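Local coordinates for hypothetical protein TM1012 (Thermotoga maritima, PDB 2FCL), which is a putative nucleotidyltransferase of the aminoglycoside 2''-adenylyltransferase family and probably transfers a nucleotidyl group to an acceptor substrate, at residues D61-G64 / A65-E69. Residues are numbered along the deposited sequence; the frame is centred on the assembly and turned at random.
Sequences DEEG and AYEIE
Glu62 and Tyr66 sit one turn apart at the N-terminal end of helix 62-71, which Asp61 opens as N-cap and which packs on the mixed sheet of this nucleotidyltransferase-like fold. The phenol ring leans back along the helix, its CG beside the backbone N (chi1 -60°), and presents an edge to the first turn: CD2 lies 3.1 Å from Glu62 O, which is close to the ring plane. The extended Glu62 chain touches the same ring edge only with its CG, 4.2 Å from Tyr66 CE2, and then leads away; its carboxylate plane is turned 63° from the ring. Farther out, Tyr66 OH hydrogen-bonds His91 of strand 89-94, tying the ring to the sheet. One residue on, Glu67 meets Glu63 mainly at the backbone of Glu63. The Glu67 chain bends about its CB-CG bond (chi2 -68°), and its CG rests 3.6 Å from Glu63 O, while its carboxylate makes a salt bridge with Arg70; the carboxylates of Glu63 and Glu67 stay apart, OE2 to OE2 5.6 Å. On the buried side, Ile68 lays CG1 3.2 Å from Gly64 O and, together with the methyl of Ala65, packs against Thr60 and Ile104 of the sheet. Backbone bonds knit the turns: Glu67 N reaches Glu63 O, Ile68 N reaches Gly64 O at 2.8 Å, and Ala65 N bonds Asp61 O. The cap itself comes from the Asp61 carboxylate, whose OD2 accepts from Asn35, while OD1 takes the Gly64 N-H nearly end-on to its C-O bond, at 2.8 Å between Gly64 N and Asp61 OD1.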
ATOM      1  N   ASP A  61      -9.704  -1.025  -3.431  1.00 10.22           N
ATOM      2  CA  ASP A  61     -11.027  -1.449  -2.975  1.00 11.01           C
ATOM      3  C   ASP A  61     -11.280  -2.888  -3.418  1.00 12.02           C
ATOM      4  O   ASP A  61     -10.393  -3.527  -3.978  1.00 11.76           O
ATOM      5  CB  ASP A  61     -12.098  -0.442  -3.410  1.00 11.84           C
ATOM      6  CG  ASP A  61     -12.106  -0.155  -4.890  1.00 12.89           C
ATOM      7  OD1 ASP A  61     -11.531  -0.936  -5.662  1.00 12.55           O
ATOM      8  OD2 ASP A  61     -12.713   0.877  -5.290  1.00 16.57           O
ATOM      9  N   GLU A  62     -12.458  -3.443  -3.135  1.00 12.54           N
ATOM     10  CA  GLU A  62     -12.694  -4.839  -3.435  1.00 13.53           C
ATOM     11  C   GLU A  62     -12.558  -5.106  -4.934  1.00 13.22           C
ATOM     12  O   GLU A  62     -11.820  -6.001  -5.365  1.00 14.05           O
ATOM     13  CB  GLU A  62     -14.075  -5.270  -2.917  1.00 14.81           C
ATOM     14  CG  GLU A  62     -14.431  -6.703  -3.280  1.00 17.09           C
ATOM     15  CD  GLU A  62     -15.785  -7.116  -2.771  1.00 18.87           C
ATOM     16  OE1 GLU A  62     -16.348  -6.394  -1.933  1.00 21.68           O
ATOM     17  OE2 GLU A  62     -16.261  -8.176  -3.213  1.00 21.93           O
ATOM     18  N   GLU A  63     -13.243  -4.314  -5.747  1.00 14.15           N
ATOM     19  CA  GLU A  63     -13.229  -4.506  -7.187  1.00 15.84           C
ATOM     20  C   GLU A  63     -11.812  -4.310  -7.704  1.00 13.05           C
ATOM     21  O   GLU A  63     -11.371  -5.026  -8.605  1.00 13.15           O
ATOM     22  CB  GLU A  63     -14.183  -3.516  -7.878  1.00 16.97           C
ATOM     23  CG  GLU A  63     -14.140  -3.507  -9.400  1.00 23.72           C
ATOM     24  CD  GLU A  63     -14.899  -2.331  -9.994  1.00 25.83           C
ATOM     25  OE1 GLU A  63     -16.087  -2.160  -9.638  1.00 33.74           O
ATOM     26  OE2 GLU A  63     -14.302  -1.576 -10.795  1.00 30.87           O
ATOM     27  N   GLY A  64     -11.107  -3.335  -7.140  1.00 11.40           N
ATOM     28  CA  GLY A  64      -9.764  -3.015  -7.597  1.00 10.03           C
ATOM     29  C   GLY A  64      -8.784  -4.147  -7.386  1.00 10.53           C
ATOM     30  O   GLY A  64      -7.893  -4.338  -8.185  1.00 10.15           O
ATOM     31  N   ALA A  65      -8.946  -4.903  -6.305  1.00  9.51           N
ATOM     32  CA  ALA A  65      -7.998  -5.974  -6.041  1.00  9.27           C
ATOM     33  C   ALA A  65      -8.047  -7.024  -7.153  1.00  9.10           C
ATOM     34  O   ALA A  65      -7.011  -7.485  -7.629  1.00  9.71           O
ATOM     35  CB  ALA A  65      -8.278  -6.614  -4.695  1.00 10.18           C
ATOM     36  N   TYR A  66      -9.256  -7.405  -7.555  1.00 10.65           N
ATOM     37  CA  TYR A  66      -9.445  -8.383  -8.621  1.00 11.53           C
ATOM     38  C   TYR A  66      -9.047  -7.821  -9.972  1.00 11.01           C
ATOM     39  O   TYR A  66      -8.503  -8.540 -10.798  1.00 11.44           O
ATOM     40  CB  TYR A  66     -10.878  -8.966  -8.591  1.00 12.21           C
ATOM     41  CG  TYR A  66     -11.148  -9.661  -7.280  1.00 12.59           C
ATOM     42  CD1 TYR A  66     -10.729 -10.961  -7.062  1.00 12.74           C
ATOM     43  CD2 TYR A  66     -11.766  -8.993  -6.236  1.00 11.95           C
ATOM     44  CE1 TYR A  66     -10.926 -11.575  -5.854  1.00 14.04           C
ATOM     45  CE2 TYR A  66     -11.963  -9.593  -5.020  1.00 13.02           C
ATOM     46  CZ  TYR A  66     -11.536 -10.892  -4.840  1.00 13.36           C
ATOM     47  OH  TYR A  66     -11.700 -11.498  -3.630  1.00 15.22           O
ATOM     48  N   GLU A  67      -9.266  -6.526 -10.187  1.00 10.66           N
ATOM     49  CA  GLU A  67      -8.805  -5.880 -11.408  1.00 11.20           C
ATOM     50  C   GLU A  67      -7.285  -5.839 -11.503  1.00 10.10           C
ATOM     51  O   GLU A  67      -6.725  -6.085 -12.570  1.00 10.02           O
ATOM     52  CB  GLU A  67      -9.390  -4.460 -11.545  1.00 12.07           C
ATOM     53  CG  GLU A  67     -10.796  -4.392 -12.116  1.00 16.15           C
ATOM     54  CD  GLU A  67     -10.815  -4.815 -13.578  1.00 19.19           C
ATOM     55  OE1 GLU A  67     -10.839  -6.031 -13.862  1.00 19.08           O
ATOM     56  OE2 GLU A  67     -10.739  -3.922 -14.438  1.00 23.27           O
ATOM     57  N   ILE A  68      -6.617  -5.485 -10.403  1.00  9.40           N
ATOM     58  CA  ILE A  68      -5.154  -5.464 -10.403  1.00  9.55           C
ATOM     59  C   ILE A  68      -4.595  -6.852 -10.707  1.00  9.46           C
ATOM     60  O   ILE A  68      -3.692  -7.007 -11.516  1.00  9.47           O
ATOM     61  CB  ILE A  68      -4.621  -4.898  -9.059  1.00  9.64           C
ATOM     62  CG1 ILE A  68      -4.959  -3.414  -8.964  1.00 10.14           C
ATOM     63  CG2 ILE A  68      -3.127  -5.135  -8.904  1.00 10.89           C
ATOM     64  CD1 ILE A  68      -4.707  -2.806  -7.616  1.00 10.56           C
ATOM     65  N   GLU A  69      -5.163  -7.878 -10.087  1.00  9.75           N
ATOM     66  CA  GLU A  69      -4.744  -9.239 -10.379  1.00 11.28           C
ATOM     67  C   GLU A  69      -4.881  -9.547 -11.881  1.00 10.66           C
ATOM     68  O   GLU A  69      -3.989 -10.140 -12.480  1.00 11.53           O
ATOM     69  CB  GLU A  69      -5.586 -10.222  -9.558  1.00 13.26           C
ATOM     70  CG  GLU A  69      -5.403 -11.668  -9.898  1.00 15.23           C
ATOM     71  CD  GLU A  69      -6.276 -12.532  -9.014  1.00 15.30           C
ATOM     72  OE1 GLU A  69      -7.527 -12.416  -9.054  1.00 19.10           O
ATOM     73  OE2 GLU A  69      -5.707 -13.276  -8.243  1.00 23.46           O
TER